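Local coordinates for protein pyocin S8 (Pseudomonas aeruginosa, PDB 6W0V) that probably acts, through this C-terminal nuclease domain, as a DNA-cutting H-N-H endonuclease of a bacteriocin, and is bound by its cognate immunity protein, at residues A[42-53]-A[108-116]; A[81-89]-A[117-125]. The protein carries 1 engineered substitution. All coordinates share one frame; numbering follows the deposited sequence.

Contact 1 of 2, residues A[42-53]-A[108-116]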
loop_
_atom_site.group_PDB
_atom_site.type_symbol
_atom_site.label_atom_id
_atom_site.label_comp_id
_atom_site.label_asym_id
_atom_site.label_seq_id
_atom_site.Cartn_x
_atom_site.Cartn_y
_atom_site.Cartn_z
ATOM N N PHE A 42 -11.959 14.131 -11.437
ATOM C CA PHE A 42 -10.653 13.957 -10.782
ATOM C C PHE A 42 -9.748 15.071 -11.235
ATOM O O PHE A 42 -9.785 15.419 -12.408
ATOM C CB PHE A 42 -10.118 12.570 -11.080
ATOM C CG PHE A 42 -11.075 11.577 -10.504
ATOM C CD1 PHE A 42 -11.015 11.257 -9.163
ATOM C CD2 PHE A 42 -12.123 11.098 -11.264
ATOM C CE1 PHE A 42 -11.941 10.389 -8.625
ATOM C CE2 PHE A 42 -13.042 10.222 -10.722
ATOM C CZ PHE A 42 -12.948 9.875 -9.399
ATOM N N LYS A 43 -9.020 15.662 -10.308
ATOM C CA LYS A 43 -8.204 16.853 -10.617
ATOM C C LYS A 43 -6.870 16.398 -11.179
ATOM O O LYS A 43 -6.155 17.210 -11.738
ATOM C CB LYS A 43 -8.024 17.693 -9.357
ATOM C CG LYS A 43 -9.323 18.227 -8.784
ATOM C CD LYS A 43 -10.209 18.863 -9.813
ATOM C CE LYS A 43 -9.505 19.956 -10.584
ATOM N NZ LYS A 43 -9.080 21.074 -9.708
ATOM N N SER A 44 -6.534 15.137 -10.948
ATOM C CA SER A 44 -5.210 14.581 -11.265
ATOM C C SER A 44 -5.276 13.082 -11.087
ATOM O O SER A 44 -6.247 12.571 -10.486
ATOM C CB SER A 44 -4.157 15.145 -10.378
ATOM O OG SER A 44 -4.362 14.679 -9.059
ATOM N N TRP A 45 -4.238 12.417 -11.547
ATOM C CA TRP A 45 -4.109 10.972 -11.307
ATOM C C TRP A 45 -4.067 10.739 -9.798
ATOM O O TRP A 45 -4.766 9.847 -9.310
ATOM C CB TRP A 45 -2.870 10.411 -11.983
ATOM C CG TRP A 45 -2.814 8.959 -11.667
ATOM C CD1 TRP A 45 -1.925 8.301 -10.874
ATOM C CD2 TRP A 45 -3.811 8.006 -12.043
ATOM N NE1 TRP A 45 -2.273 6.983 -10.785
ATOM C CE2 TRP A 45 -3.420 6.769 -11.497
ATOM C CE3 TRP A 45 -4.962 8.065 -12.836
ATOM C CZ2 TRP A 45 -4.155 5.606 -11.697
ATOM C CZ3 TRP A 45 -5.691 6.914 -13.027
ATOM C CH2 TRP A 45 -5.288 5.701 -12.467
ATOM N N ARG A 46 -3.289 11.543 -9.088
ATOM C CA ARG A 46 -3.215 11.427 -7.621
ATOM C C ARG A 46 -4.624 11.466 -7.043
ATOM O O ARG A 46 -4.966 10.626 -6.227
ATOM C CB ARG A 46 -2.401 12.570 -7.041
ATOM C CG ARG A 46 -2.505 12.607 -5.532
ATOM C CD ARG A 46 -1.708 13.755 -5.013
ATOM N NE ARG A 46 -1.784 13.704 -3.577
ATOM C CZ ARG A 46 -1.067 14.460 -2.770
ATOM N NH1 ARG A 46 -0.218 15.343 -3.263
ATOM N NH2 ARG A 46 -1.199 14.316 -1.466
ATOM N N ASP A 47 -5.435 12.420 -7.469
ATOM C CA ASP A 47 -6.791 12.578 -6.905
ATOM C C ASP A 47 -7.574 11.292 -7.155
ATOM O O ASP A 47 -8.185 10.723 -6.253
ATOM C CB ASP A 47 -7.459 13.773 -7.555
ATOM C CG ASP A 47 -8.852 14.035 -7.057
ATOM O OD1 ASP A 47 -9.192 13.563 -5.972
ATOM O OD2 ASP A 47 -9.566 14.721 -7.760
ATOM N N PHE A 48 -7.496 10.780 -8.367
ATOM C CA PHE A 48 -8.205 9.541 -8.715
ATOM C C PHE A 48 -7.661 8.407 -7.860
ATOM O O PHE A 48 -8.437 7.638 -7.317
ATOM C CB PHE A 48 -8.002 9.221 -10.187
ATOM C CG PHE A 48 -8.654 7.929 -10.579
ATOM C CD1 PHE A 48 -9.975 7.897 -10.985
ATOM C CD2 PHE A 48 -7.950 6.744 -10.518
ATOM C CE1 PHE A 48 -10.580 6.700 -11.326
ATOM C CE2 PHE A 48 -8.556 5.549 -10.859
ATOM C CZ PHE A 48 -9.862 5.531 -11.285
ATOM N N ARG A 49 -6.346 8.290 -7.817
ATOM C CA ARG A 49 -5.708 7.188 -7.074
ATOM C C ARG A 49 -6.172 7.275 -5.623
ATOM O O ARG A 49 -6.474 6.237 -5.022
ATOM C CB ARG A 49 -4.192 7.273 -7.193
ATOM C CG ARG A 49 -3.494 6.204 -6.374
ATOM C CD ARG A 49 -3.089 6.757 -5.039
ATOM N NE ARG A 49 -2.003 7.694 -5.234
ATOM C CZ ARG A 49 -1.581 8.527 -4.299
ATOM N NH1 ARG A 49 -0.577 9.347 -4.539
ATOM N NH2 ARG A 49 -2.167 8.520 -3.114
ATOM N N GLU A 50 -6.180 8.475 -5.065
ATOM C CA GLU A 50 -6.589 8.641 -3.655
ATOM C C GLU A 50 -8.039 8.208 -3.500
ATOM O O GLU A 50 -8.362 7.447 -2.611
ATOM C CB GLU A 50 -6.436 10.079 -3.213
ATOM C CG GLU A 50 -5.003 10.448 -3.013
ATOM C CD GLU A 50 -4.834 11.846 -2.473
ATOM O OE1 GLU A 50 -5.860 12.517 -2.244
ATOM O OE2 GLU A 50 -3.682 12.250 -2.285
ATOM N N GLN A 51 -8.920 8.702 -4.346
ATOM C CA GLN A 51 -10.348 8.400 -4.169
ATOM C C GLN A 51 -10.545 6.909 -4.391
ATOM O O GLN A 51 -11.403 6.321 -3.759
ATOM C CB GLN A 51 -11.169 9.246 -5.122
ATOM C CG GLN A 51 -11.077 10.716 -4.769
ATOM C CD GLN A 51 -12.144 11.499 -5.477
ATOM O OE1 GLN A 51 -13.265 11.023 -5.634
ATOM N NE2 GLN A 51 -11.777 12.688 -5.930
ATOM N N PHE A 52 -9.754 6.338 -5.283
ATOM C CA PHE A 52 -9.775 4.895 -5.583
ATOM C C PHE A 52 -9.509 4.135 -4.287
ATOM O O PHE A 52 -10.319 3.313 -3.842
ATOM C CB PHE A 52 -8.732 4.632 -6.658
ATOM C CG PHE A 52 -8.585 3.196 -7.038
ATOM C CD1 PHE A 52 -7.878 2.321 -6.236
ATOM C CD2 PHE A 52 -9.151 2.733 -8.210
ATOM C CE1 PHE A 52 -7.730 1.003 -6.615
ATOM C CE2 PHE A 52 -9.000 1.418 -8.592
ATOM C CZ PHE A 52 -8.295 0.555 -7.789
ATOM N N TRP A 53 -8.385 4.441 -3.673
ATOM C CA TRP A 53 -7.987 3.673 -2.476
ATOM C C TRP A 53 -8.896 4.021 -1.314
ATOM O O TRP A 53 -9.161 3.127 -0.521
ATOM C CB TRP A 53 -6.527 3.905 -2.156
ATOM C CG TRP A 53 -5.675 3.222 -3.165
ATOM C CD1 TRP A 53 -4.809 3.807 -4.029
ATOM C CD2 TRP A 53 -5.676 1.823 -3.478
ATOM N NE1 TRP A 53 -4.231 2.865 -4.823
ATOM C CE2 TRP A 53 -4.739 1.636 -4.509
ATOM C CE3 TRP A 53 -6.330 0.705 -2.960
ATOM C CZ2 TRP A 53 -4.443 0.380 -5.027
ATOM C CZ3 TRP A 53 -6.047 -0.534 -3.481
ATOM C CH2 TRP A 53 -5.120 -0.693 -4.504
ATOM N N VAL A 108 -6.928 7.960 -19.127
ATOM C CA VAL A 108 -6.322 8.027 -17.772
ATOM C C VAL A 108 -7.378 7.578 -16.764
ATOM O O VAL A 108 -7.052 6.830 -15.845
ATOM C CB VAL A 108 -5.824 9.441 -17.432
ATOM C CG1 VAL A 108 -5.301 9.494 -16.008
ATOM C CG2 VAL A 108 -4.776 9.936 -18.415
ATOM N N TYR A 109 -8.606 8.047 -16.904
ATOM C CA TYR A 109 -9.639 7.849 -15.865
ATOM C C TYR A 109 -10.700 6.873 -16.341
ATOM O O TYR A 109 -11.776 6.820 -15.722
ATOM C CB TYR A 109 -10.273 9.172 -15.472
ATOM C CG TYR A 109 -9.287 10.207 -15.024
ATOM C CD1 TYR A 109 -8.614 10.073 -13.823
ATOM C CD2 TYR A 109 -9.016 11.315 -15.804
ATOM C CE1 TYR A 109 -7.725 11.038 -13.396
ATOM C CE2 TYR A 109 -8.132 12.293 -15.391
ATOM C CZ TYR A 109 -7.484 12.151 -14.180
ATOM O OH TYR A 109 -6.605 13.100 -13.766
ATOM N N ASP A 110 -10.415 6.112 -17.395
ATOM C CA ASP A 110 -11.352 5.034 -17.759
ATOM C C ASP A 110 -11.013 3.847 -16.873
ATOM O O ASP A 110 -9.946 3.229 -17.029
ATOM C CB ASP A 110 -11.401 4.655 -19.228
ATOM C CG ASP A 110 -12.578 3.716 -19.420
ATOM O OD1 ASP A 110 -12.415 2.560 -19.064
ATOM O OD2 ASP A 110 -13.687 4.176 -19.827
ATOM N N ILE A 111 -11.948 3.568 -15.985
ATOM C CA ILE A 111 -11.817 2.511 -14.960
ATOM C C ILE A 111 -11.609 1.171 -15.659
ATOM O O ILE A 111 -10.879 0.344 -15.137
ATOM C CB ILE A 111 -13.050 2.539 -14.057
ATOM C CG1 ILE A 111 -13.115 3.872 -13.308
ATOM C CG2 ILE A 111 -13.053 1.355 -13.111
ATOM C CD1 ILE A 111 -14.479 4.219 -12.823
ATOM N N ASP A 112 -12.199 0.970 -16.828
ATOM C CA ASP A 112 -12.073 -0.319 -17.547
ATOM C C ASP A 112 -10.698 -0.404 -18.203
ATOM O O ASP A 112 -10.334 -1.494 -18.662
ATOM C CB ASP A 112 -13.221 -0.490 -18.532
ATOM C CG ASP A 112 -14.547 -0.527 -17.802
ATOM O OD1 ASP A 112 -14.610 -1.200 -16.769
ATOM O OD2 ASP A 112 -15.483 0.125 -18.253
ATOM N N ASN A 113 -9.954 0.698 -18.214
ATOM C CA ASN A 113 -8.561 0.720 -18.714
ATOM C C ASN A 113 -7.592 0.478 -17.556
ATOM O O ASN A 113 -6.374 0.565 -17.776
ATOM C CB ASN A 113 -8.230 2.037 -19.403
ATOM C CG ASN A 113 -6.929 1.949 -20.162
ATOM O OD1 ASN A 113 -6.619 0.911 -20.743
ATOM N ND2 ASN A 113 -6.154 3.019 -20.131
ATOM N N LEU A 114 -8.110 0.206 -16.363
ATOM C CA LEU A 114 -7.244 0.089 -15.171
ATOM C C LEU A 114 -7.189 -1.357 -14.722
ATOM O O LEU A 114 -8.215 -2.037 -14.706
ATOM C CB LEU A 114 -7.769 0.973 -14.049
ATOM C CG LEU A 114 -7.988 2.427 -14.447
ATOM C CD1 LEU A 114 -8.518 3.206 -13.262
ATOM C CD2 LEU A 114 -6.710 3.052 -14.987
ATOM N N ARG A 115 -6.000 -1.751 -14.312
ATOM C CA ARG A 115 -5.782 -3.031 -13.623
ATOM C C ARG A 115 -4.972 -2.715 -12.393
ATOM O O ARG A 115 -4.065 -1.900 -12.488
ATOM C CB ARG A 115 -4.982 -3.991 -14.494
ATOM C CG ARG A 115 -5.651 -4.289 -15.816
ATOM C CD ARG A 115 -6.987 -4.905 -15.571
ATOM N NE ARG A 115 -6.914 -6.304 -15.199
ATOM C CZ ARG A 115 -7.864 -7.170 -15.521
ATOM N NH1 ARG A 115 -7.786 -8.433 -15.144
ATOM N NH2 ARG A 115 -8.900 -6.765 -16.231
ATOM N N VAL A 116 -5.263 -3.370 -11.292
ATOM C CA VAL A 116 -4.348 -3.249 -10.138
ATOM C C VAL A 116 -3.332 -4.376 -10.252
ATOM O O VAL A 116 -3.706 -5.513 -10.548
ATOM C CB VAL A 116 -5.107 -3.209 -8.817
ATOM C CG1 VAL A 116 -4.134 -3.159 -7.652
ATOM C CG2 VAL A 116 -6.039 -2.018 -8.805
#
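F48 and W45 press from one side of helix 45-53 onto L114, V108 and Y109, joining this helix to the loop and second strand of the ββα-metal (His-Me finger) motif of the DNase domain, just where strand 114-117 begins. The axes of helix 45-53 and strand 114-116 are 12.9 Å apart at 54°, a gap that side chains span, and no hydrogen bond crosses it. Packing is tightest around F48: CG lies anti to the backbone N (chi1 177°), which sends the ring toward the strand, where L114 CD1 lies 3.3 Å from F48 CZ. I111 meets the rim of the same ring, near its plane. Y109 and F48 lie alongside each other, pointing opposite ways with their rings oblique, Y109 CE1 being 3.7 Å from F48 CB, and F42 completes an aromatic cluster; the F42 and Y109 planes are nearly parallel (23°) but slipped, with little overlap. Toward the C-terminal end of the helix segment the contacts are fewer: F52 CZ touches V116 CG2 at 3.6 Å, while W53 offers only its edge, CH2 lying 4.1 Å from V116 CG1.

The outer side, with R46 exposed, is the loose one. There R46 NE is paired with E50 OE2 at 2.7 Å, a salt bridge along the helix, and R46 also packs on S25 of the immunity protein. S44 caps the helix through its OG, which accepts from D47 N. The hydroxyl of Y109 lies beside this helix start yet bonds E2 O rather than the nearby backbone. V108 O, bonded to H98 NE2, lies 3.1 Å from W45 CZ3.

Contact 2 of 2, residues A[81-89]-A[117-125]; sequences FTPKAEQAG and MTPKMHIQV
K120 N donates to E86 O at 2.9 Å and 154°, with the donor tilted from the carbonyl plane, and the CA atoms of Q87 and P119 come within 5.2 Å, so the 81-89 loop runs against the first turn of helix 119-122, the α element of the ββα-metal motif. A first-turn N-H, which has no partner within its own helix, is thereby used. T118 is the N-cap: its OG1 accepts from M121 N at 3.3 Å and in turn donates to E86 OE2 at 2.7 Å, on the anti lone pair of that oxygen. One hydroxyl thus links the cap to the loop, and the two bonds limit its rotation. E86 CB and CG lie across the T118 methyl, with E86 CB 3.4 Å from T118 CG2, and the bend at chi2 (-51°) brings the carboxylate round to OG1. K120 runs along the same carboxylate by its aliphatic part; its NZ stays 4.9 Å from E86 OE2, too far to be a contact, although the opposite charges would probably favour each other.

P119 packs against T82, the carbonyl oxygen of E86 and A88. The T82 methyl abuts the ring's CD, T82 CG2 standing 3.3 Å from P119 CD, closer than usual for two carbons. T82 OG1 turns aside to P83 O, which E86 N approaches from the other face. On the partly exposed flank, A88 lays its methyl against P119 and against the exposed I123, whose CD1 is 4.0 Å from A88 CB.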
loop_
_atom_site.group_PDB
_atom_site.type_symbol
_atom_site.label_atom_id
_atom_site.label_comp_id
_atom_site.label_asym_id
_atom_site.label_seq_id
_atom_site.Cartn_x
_atom_site.Cartn_y
_atom_site.Cartn_z
ATOM N N PHE A 81 0.783 -0.925 0.345
ATOM C CA PHE A 81 1.993 -1.696 0.053
ATOM C C PHE A 81 1.584 -3.096 -0.340
ATOM O O PHE A 81 0.648 -3.662 0.253
ATOM C CB PHE A 81 2.861 -1.767 1.295
ATOM C CG PHE A 81 3.610 -0.498 1.548
ATOM C CD1 PHE A 81 2.987 0.584 2.137
ATOM C CD2 PHE A 81 4.928 -0.376 1.150
ATOM C CE1 PHE A 81 3.683 1.760 2.351
ATOM C CE2 PHE A 81 5.619 0.803 1.364
ATOM C CZ PHE A 81 4.992 1.870 1.956
ATOM N N THR A 82 2.309 -3.647 -1.291
ATOM C CA THR A 82 2.191 -5.069 -1.636
ATOM C C THR A 82 3.051 -5.824 -0.652
ATOM O O THR A 82 3.932 -5.244 -0.012
ATOM C CB THR A 82 2.659 -5.369 -3.058
ATOM O OG1 THR A 82 4.072 -5.251 -3.128
ATOM C CG2 THR A 82 2.049 -4.427 -4.063
ATOM N N PRO A 83 2.859 -7.147 -0.563
ATOM C CA PRO A 83 3.838 -7.972 0.122
ATOM C C PRO A 83 5.192 -7.680 -0.520
ATOM O O PRO A 83 5.281 -7.381 -1.702
ATOM C CB PRO A 83 3.368 -9.403 -0.117
ATOM C CG PRO A 83 1.890 -9.246 -0.374
ATOM C CD PRO A 83 1.744 -7.929 -1.112
ATOM N N LYS A 84 6.232 -7.780 0.285
ATOM C CA LYS A 84 7.609 -7.512 -0.161
ATOM C C LYS A 84 7.914 -8.316 -1.425
ATOM O O LYS A 84 8.561 -7.765 -2.315
ATOM C CB LYS A 84 8.575 -7.882 0.955
ATOM C CG LYS A 84 10.024 -7.715 0.561
ATOM C CD LYS A 84 10.960 -7.941 1.686
ATOM C CE LYS A 84 12.385 -7.919 1.203
ATOM N NZ LYS A 84 13.296 -7.631 2.327
ATOM N N ALA A 85 7.450 -9.563 -1.497
ATOM C CA ALA A 85 7.757 -10.509 -2.593
ATOM C C ALA A 85 7.259 -9.920 -3.913
ATOM O O ALA A 85 7.771 -10.313 -4.971
ATOM C CB ALA A 85 7.117 -11.846 -2.323
ATOM N N GLU A 86 6.291 -9.009 -3.837
ATOM C CA GLU A 86 5.601 -8.459 -5.025
ATOM C C GLU A 86 6.119 -7.054 -5.311
ATOM O O GLU A 86 5.684 -6.455 -6.287
ATOM C CB GLU A 86 4.098 -8.496 -4.778
ATOM C CG GLU A 86 3.512 -9.875 -4.968
ATOM C CD GLU A 86 3.906 -10.523 -6.284
ATOM O OE1 GLU A 86 4.314 -11.691 -6.240
ATOM O OE2 GLU A 86 3.809 -9.847 -7.355
ATOM N N GLN A 87 7.046 -6.560 -4.506
ATOM C CA GLN A 87 7.651 -5.229 -4.721
ATOM C C GLN A 87 8.761 -5.362 -5.757
ATOM O O GLN A 87 9.351 -6.446 -5.885
ATOM C CB GLN A 87 8.161 -4.668 -3.405
ATOM C CG GLN A 87 7.066 -4.680 -2.355
ATOM C CD GLN A 87 7.483 -4.139 -1.016
ATOM O OE1 GLN A 87 6.647 -3.980 -0.129
ATOM N NE2 GLN A 87 8.761 -3.836 -0.880
ATOM N N ALA A 88 9.006 -4.282 -6.482
ATOM C CA ALA A 88 10.090 -4.186 -7.475
ATOM C C ALA A 88 10.906 -2.955 -7.121
ATOM O O ALA A 88 10.540 -1.838 -7.571
ATOM C CB ALA A 88 9.525 -4.118 -8.863
ATOM N N GLY A 89 11.898 -3.180 -6.258
ATOM C CA GLY A 89 12.776 -2.141 -5.705
ATOM C C GLY A 89 11.955 -1.013 -5.126
ATOM O O GLY A 89 11.120 -1.285 -4.233
ATOM N N MET A 117 -2.073 -4.008 -10.094
ATOM C CA MET A 117 -0.940 -4.925 -10.276
ATOM C C MET A 117 0.012 -4.701 -9.121
ATOM O O MET A 117 0.105 -3.583 -8.625
ATOM C CB MET A 117 -0.198 -4.613 -11.569
ATOM C CG MET A 117 -1.061 -4.746 -12.774
ATOM S SD MET A 117 -0.027 -4.505 -14.189
ATOM C CE MET A 117 -1.007 -5.325 -15.441
ATOM N N THR A 118 0.730 -5.734 -8.747
ATOM C CA THR A 118 1.910 -5.538 -7.897
ATOM C C THR A 118 2.982 -4.899 -8.759
ATOM O O THR A 118 2.967 -5.043 -9.979
ATOM C CB THR A 118 2.374 -6.870 -7.331
ATOM O OG1 THR A 118 2.751 -7.657 -8.462
ATOM C CG2 THR A 118 1.294 -7.527 -6.505
ATOM N N PRO A 119 3.936 -4.179 -8.151
ATOM C CA PRO A 119 5.067 -3.637 -8.894
ATOM C C PRO A 119 5.761 -4.717 -9.723
ATOM O O PRO A 119 6.150 -4.439 -10.830
ATOM C CB PRO A 119 5.969 -3.123 -7.775
ATOM C CG PRO A 119 4.985 -2.682 -6.725
ATOM C CD PRO A 119 3.918 -3.750 -6.748
ATOM N N LYS A 120 5.913 -5.908 -9.145
ATOM C CA LYS A 120 6.606 -7.040 -9.802
ATOM C C LYS A 120 5.913 -7.326 -11.133
ATOM O O LYS A 120 6.613 -7.495 -12.140
ATOM C CB LYS A 120 6.590 -8.276 -8.906
ATOM C CG LYS A 120 7.345 -9.470 -9.458
ATOM C CD LYS A 120 7.150 -10.715 -8.624
ATOM C CE LYS A 120 7.480 -11.987 -9.377
ATOM N NZ LYS A 120 6.675 -12.131 -10.614
ATOM N N MET A 121 4.583 -7.376 -11.132
ATOM C CA MET A 121 3.809 -7.617 -12.373
ATOM C C MET A 121 3.853 -6.353 -13.229
ATOM O O MET A 121 4.069 -6.465 -14.440
ATOM C CB MET A 121 2.356 -7.983 -12.068
ATOM C CG MET A 121 2.183 -9.425 -11.646
ATOM S SD MET A 121 3.201 -10.582 -12.612
ATOM C CE MET A 121 2.749 -10.123 -14.284
ATOM N N HIS A 122 3.663 -5.197 -12.601
ATOM C CA HIS A 122 3.515 -3.888 -13.283
ATOM C C HIS A 122 4.746 -3.594 -14.141
ATOM O O HIS A 122 4.591 -3.150 -15.286
ATOM C CB HIS A 122 3.290 -2.798 -12.243
ATOM C CG HIS A 122 2.868 -1.514 -12.853
ATOM N ND1 HIS A 122 3.232 -0.298 -12.333
ATOM C CD2 HIS A 122 2.128 -1.259 -13.952
ATOM C CE1 HIS A 122 2.711 0.663 -13.069
ATOM N NE2 HIS A 122 2.035 0.099 -14.076
ATOM N N ILE A 123 5.933 -3.858 -13.601
ATOM C CA ILE A 123 7.231 -3.489 -14.234
ATOM C C ILE A 123 7.475 -4.380 -15.460
ATOM O O ILE A 123 8.294 -3.990 -16.318
ATOM C CB ILE A 123 8.348 -3.579 -13.182
ATOM C CG1 ILE A 123 9.507 -2.634 -13.492
ATOM C CG2 ILE A 123 8.806 -5.013 -12.972
ATOM C CD1 ILE A 123 10.299 -2.261 -12.268
ATOM N N GLN A 124 6.777 -5.515 -15.550
ATOM C CA GLN A 124 6.878 -6.460 -16.693
ATOM C C GLN A 124 5.987 -5.961 -17.833
ATOM O O GLN A 124 6.052 -6.551 -18.924
ATOM C CB GLN A 124 6.547 -7.876 -16.230
ATOM C CG GLN A 124 7.510 -8.369 -15.165
ATOM C CD GLN A 124 7.224 -9.785 -14.732
ATOM O OE1 GLN A 124 6.866 -10.039 -13.584
ATOM N NE2 GLN A 124 7.378 -10.718 -15.657
ATOM N N VAL A 125 5.206 -4.906 -17.578
ATOM C CA VAL A 125 4.562 -4.048 -18.616
ATOM C C VAL A 125 5.186 -2.648 -18.516
ATOM O O VAL A 125 4.753 -1.679 -19.139
ATOM C CB VAL A 125 3.031 -4.001 -18.455
ATOM C CG1 VAL A 125 2.348 -3.777 -19.794
ATOM C CG2 VAL A 125 2.479 -5.251 -17.781
#

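The two contacts cross along the chain: 108-116 of contact 1 runs directly into 117-125 of contact 2, so strand 114-117 and the following helix 119-122 are held by different partners, helix 45-57 and the 81-89 loop. Their centres are 18 Å apart, on opposite sides of the chain's centre, and no other touch links them. Both bring residues to the probable H-N-H site, N113 in 108-116 and H122 in 117-125, as in related colicin DNases, beside H97 and H98: H98 bonds V108 O, and the H97 ring meets that of H122, whose NE2 is 11.4 Å from V108 O. The immunity protein borders both, reaching R46 in contact 1 and, more extensively, F81, P83 and K84 beside contact 2.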